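Local coordinates for cellobiose 2-epimerase (Ruminococcus albus, PDB 3VW5), which catalyses the reversible epimerization of cellobiose to 4-O-beta-D-glucosyl-D-mannose within an (alpha/alpha)6 barrel, at residues Q8-D12 with H13-F17; K330-W333 with E334-E338. The protein carries 2 engineered substitutions. One frame throughout, in Å; residues are numbered along the deposited sequence.

How the interactions relate
From the N terminus, interaction 1 comes first, spanning the middle and later turns of helix 2-19; interaction 2 follows more than three hundred residues later on helix 323-340. Each joins consecutive turns of a single helix, so neither closes a long loop, and the two follow in series without nesting or crossing. The fold nevertheless brings them together: their centres are about 17 Å apart, and CB of Glu-9 packs at 4.1 Å from CH2 of Trp-333. Helices far apart in the sequence thus become neighbours in the (alpha/alpha)6 barrel. From there, interaction 1 reaches on to helices 47-64 and 373-385, and interaction 2 to helix 303-318.

Interaction 1. Residues Q8-D12 with H13-F17; sequences QELTD and HIIPF
Glu-9 and His-13, one turn apart on helix 2-19, lay their side chains alongside each other and point them the same way. The Glu-9 chain has CG anti to the backbone N (chi1 178°) and a bend at chi2 (59°), which brings its carboxylate beside the imidazole. ND1 of His-13 donates to OE1 of Glu-9 at 2.6 Å; the oxygen is met on its syn side and lies in the ring plane, while the carboxylate and ring planes stand 69° apart. OE1 also accepts from Trp-349 NE1, so two N-H groups grip one oxygen. With an alanine here, His-13 ND1 and the Trp-349 indole N-H would probably both lose their shared acceptor, and the imidazole would be freer to turn.

On another side of the helix, Leu-10 slants across Ile-15, its CD2 branch 3.4 Å from Ile-15 CD1. This i to i+5 pairing accompanies a wider pi-type turn, with Ile-14 N bonded to Glu-9 O at 2.9 Å and Ile-15 N to Leu-10 O at 3.0 Å. Pro-16 has no N-H to continue the pattern; its CD lies against Thr-11 O, and the helix kinks there.

The apolar side faces other helices of the barrel: Ile-15 touches Phe-56 and Leu-64 of helix 47-64, Leu-10 meets Leu-64 as well, and Ile-14 joins Leu-10 against Cys-379 of helix 373-385.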
# COMPACT_ATOMS: atom_id res chain seq x y z
N GLN A 8 3.01 4.52 20.40
CA GLN A 8 2.38 5.75 20.88
C GLN A 8 1.85 6.60 19.74
O GLN A 8 0.74 7.17 19.81
CB GLN A 8 3.39 6.56 21.68
CG GLN A 8 3.14 6.55 23.16
CD GLN A 8 3.28 7.93 23.76
OE1 GLN A 8 2.75 8.91 23.21
NE2 GLN A 8 4.00 8.03 24.87
N GLU A 9 2.66 6.70 18.68
CA GLU A 9 2.28 7.44 17.49
C GLU A 9 1.02 6.83 16.87
O GLU A 9 0.11 7.54 16.45
CB GLU A 9 3.44 7.48 16.49
CG GLU A 9 3.10 8.21 15.19
CD GLU A 9 2.67 9.64 15.42
OE1 GLU A 9 1.93 10.19 14.57
OE2 GLU A 9 3.08 10.22 16.45
N LEU A 10 0.96 5.51 16.84
CA LEU A 10 -0.23 4.82 16.36
C LEU A 10 -1.44 5.09 17.26
O LEU A 10 -2.48 5.54 16.77
CB LEU A 10 0.04 3.32 16.23
CG LEU A 10 -0.90 2.42 15.41
CD1 LEU A 10 -1.31 1.23 16.24
CD2 LEU A 10 -2.12 3.13 14.83
N THR A 11 -1.30 4.82 18.56
CA THR A 11 -2.45 4.89 19.47
C THR A 11 -2.89 6.29 19.91
O THR A 11 -4.08 6.51 20.17
CB THR A 11 -2.26 4.04 20.73
OG1 THR A 11 -1.25 4.62 21.56
CG2 THR A 11 -1.90 2.59 20.36
N ASP A 12 -1.95 7.24 20.01
CA ASP A 12 -2.31 8.56 20.53
C ASP A 12 -2.43 9.63 19.46
O ASP A 12 -3.04 10.67 19.69
CB ASP A 12 -1.35 9.03 21.62
CG ASP A 12 -1.28 8.06 22.80
OD1 ASP A 12 -2.32 7.45 23.12
OD2 ASP A 12 -0.18 7.90 23.38
N HIS A 13 -1.84 9.37 18.29
CA HIS A 13 -1.87 10.36 17.22
C HIS A 13 -2.68 9.92 15.99
O HIS A 13 -3.65 10.58 15.62
CB HIS A 13 -0.44 10.79 16.82
CG HIS A 13 -0.40 12.05 16.02
ND1 HIS A 13 0.46 12.24 14.96
CD2 HIS A 13 -1.12 13.20 16.12
CE1 HIS A 13 0.27 13.44 14.44
NE2 HIS A 13 -0.69 14.04 15.13
N ILE A 14 -2.27 8.81 15.39
CA ILE A 14 -2.88 8.35 14.14
C ILE A 14 -4.34 7.92 14.28
O ILE A 14 -5.22 8.43 13.58
CB ILE A 14 -2.05 7.22 13.50
CG1 ILE A 14 -0.68 7.75 13.06
CG2 ILE A 14 -2.76 6.61 12.33
CD1 ILE A 14 0.28 6.66 12.57
N ILE A 15 -4.61 6.99 15.19
CA ILE A 15 -5.97 6.48 15.34
C ILE A 15 -6.97 7.59 15.72
O ILE A 15 -8.02 7.74 15.08
CB ILE A 15 -6.03 5.30 16.34
CG1 ILE A 15 -5.54 4.03 15.66
CG2 ILE A 15 -7.45 5.14 16.88
CD1 ILE A 15 -5.00 3.00 16.62
N PRO A 16 -6.65 8.38 16.75
CA PRO A 16 -7.54 9.49 17.10
C PRO A 16 -7.82 10.41 15.90
O PRO A 16 -8.96 10.83 15.71
CB PRO A 16 -6.76 10.23 18.18
CG PRO A 16 -5.87 9.21 18.77
CD PRO A 16 -5.48 8.30 17.65
N PHE A 17 -6.79 10.70 15.10
CA PHE A 17 -6.98 11.54 13.92
C PHE A 17 -7.98 10.92 12.95
O PHE A 17 -8.97 11.54 12.55
CB PHE A 17 -5.65 11.79 13.20
CG PHE A 17 -5.80 12.46 11.84
CD1 PHE A 17 -5.83 13.84 11.74
CD2 PHE A 17 -5.92 11.70 10.68
CE1 PHE A 17 -5.98 14.46 10.53
CE2 PHE A 17 -6.08 12.31 9.47
CZ PHE A 17 -6.10 13.70 9.38

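Interaction 2. Residues K330-W333 with E334-E338; sequences KSVW and ENIKE
Lys-330, Glu-334 and Lys-337 form a salt-bridge network along helix 323-340, with the glutamate in the middle. Its bend at chi2 (-64°) turns the carboxylate toward Lys-337, between the two ammonium groups, where it probably balances part of their charge. Lys-330 and Glu-334 run side by side, and NZ of Lys-330 reaches OE1 of Glu-334 at 2.6 Å from above the carboxylate plane. Lys-337 NZ approaches the same carboxylate less firmly, through weak bonds to OE1 and to OE2, the latter at 3.1 Å; it also has a salt bridge to Glu-5 on helix 2-19.

The aliphatic part of Lys-337 crosses the Trp-333 indole at about a right angle, in a CH-pi contact. Its CG sits over the face of the six-membered ring, 3.8 Å from the centroid. At the indole's pyrrole end, Trp-333 NE1 donates to Glu-5 OE1, so the ring and the lysine laid over it share one acceptor on the neighbouring helix. This joins helices 2-19 and 323-340 of the (alpha/alpha)6 barrel, the fold of this epimerase.

Among apolar contacts, Ile-336 sets its CG2 3.8 Å from CZ3 of Trp-333, and its CD1 meets Val-332 CG1 at 4.2 Å. Val-332 and Ile-336 both pack on Gln-306 and Val-310 of helix 303-318.

Hydrogen bonding completes the contact at Ser-331 O, which accepts from Asn-335 twice: from the backbone N at 3.0 Å and from the side-chain ND2 at 2.7 Å, the two donors arriving from opposite faces of the carbonyl plane. Ser-331 OG hydrogen-bonds to Gly-286 O.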
# COMPACT_ATOMS: atom_id res chain seq x y z
N LYS A 330 16.07 3.12 12.51
CA LYS A 330 15.99 4.15 13.55
C LYS A 330 16.15 5.53 12.94
O LYS A 330 15.44 6.48 13.29
CB LYS A 330 17.07 3.94 14.63
CG LYS A 330 16.66 4.46 16.01
CD LYS A 330 17.86 4.80 16.89
CE LYS A 330 17.45 5.11 18.34
NZ LYS A 330 16.91 6.51 18.56
N SER A 331 17.10 5.63 12.03
CA SER A 331 17.41 6.88 11.38
C SER A 331 16.17 7.41 10.66
O SER A 331 15.77 8.57 10.84
CB SER A 331 18.58 6.66 10.42
OG SER A 331 19.06 7.88 9.90
N VAL A 332 15.54 6.56 9.86
CA VAL A 332 14.36 6.98 9.12
C VAL A 332 13.25 7.37 10.08
O VAL A 332 12.58 8.39 9.90
CB VAL A 332 13.87 5.88 8.16
CG1 VAL A 332 12.54 6.27 7.54
CG2 VAL A 332 14.91 5.64 7.09
N TRP A 333 13.05 6.55 11.09
CA TRP A 333 12.05 6.88 12.11
C TRP A 333 12.36 8.20 12.83
O TRP A 333 11.49 9.06 12.98
CB TRP A 333 11.91 5.73 13.11
CG TRP A 333 11.14 6.09 14.32
CD1 TRP A 333 11.59 6.05 15.61
CD2 TRP A 333 9.79 6.56 14.37
NE1 TRP A 333 10.59 6.45 16.46
CE2 TRP A 333 9.48 6.77 15.73
CE3 TRP A 333 8.81 6.81 13.41
CZ2 TRP A 333 8.23 7.23 16.15
CZ3 TRP A 333 7.57 7.26 13.82
CH2 TRP A 333 7.29 7.47 15.18
N GLU A 334 13.61 8.37 13.27
CA GLU A 334 14.01 9.61 13.93
C GLU A 334 13.63 10.81 13.06
O GLU A 334 13.12 11.82 13.56
CB GLU A 334 15.51 9.62 14.27
CG GLU A 334 15.90 8.65 15.39
CD GLU A 334 15.27 8.98 16.75
OE1 GLU A 334 15.02 8.04 17.56
OE2 GLU A 334 15.03 10.20 17.02
N ASN A 335 13.83 10.68 11.76
CA ASN A 335 13.53 11.77 10.84
C ASN A 335 12.04 11.92 10.50
O ASN A 335 11.59 13.01 10.19
CB ASN A 335 14.40 11.70 9.60
CG ASN A 335 15.85 12.02 9.90
OD1 ASN A 335 16.25 13.18 9.87
ND2 ASN A 335 16.63 11.01 10.23
N ILE A 336 11.29 10.82 10.57
CA ILE A 336 9.84 10.91 10.52
C ILE A 336 9.34 11.80 11.68
O ILE A 336 8.51 12.69 11.48
CB ILE A 336 9.18 9.52 10.59
CG1 ILE A 336 9.41 8.76 9.29
CG2 ILE A 336 7.69 9.63 10.87
CD1 ILE A 336 8.96 7.31 9.38
N LYS A 337 9.87 11.58 12.88
CA LYS A 337 9.46 12.36 14.05
C LYS A 337 9.77 13.85 13.88
O LYS A 337 8.92 14.71 14.12
CB LYS A 337 10.16 11.86 15.32
CG LYS A 337 9.73 10.48 15.79
CD LYS A 337 10.28 10.18 17.19
CE LYS A 337 11.79 10.04 17.17
NZ LYS A 337 12.32 9.75 18.54
N GLU A 338 11.01 14.15 13.49
CA GLU A 338 11.45 15.52 13.42
C GLU A 338 10.75 16.33 12.34
O GLU A 338 10.38 17.49 12.56
CB GLU A 338 12.96 15.60 13.23
CG GLU A 338 13.54 16.93 13.67
CD GLU A 338 15.06 16.93 13.72
OE1 GLU A 338 15.67 18.04 13.73
OE2 GLU A 338 15.64 15.81 13.76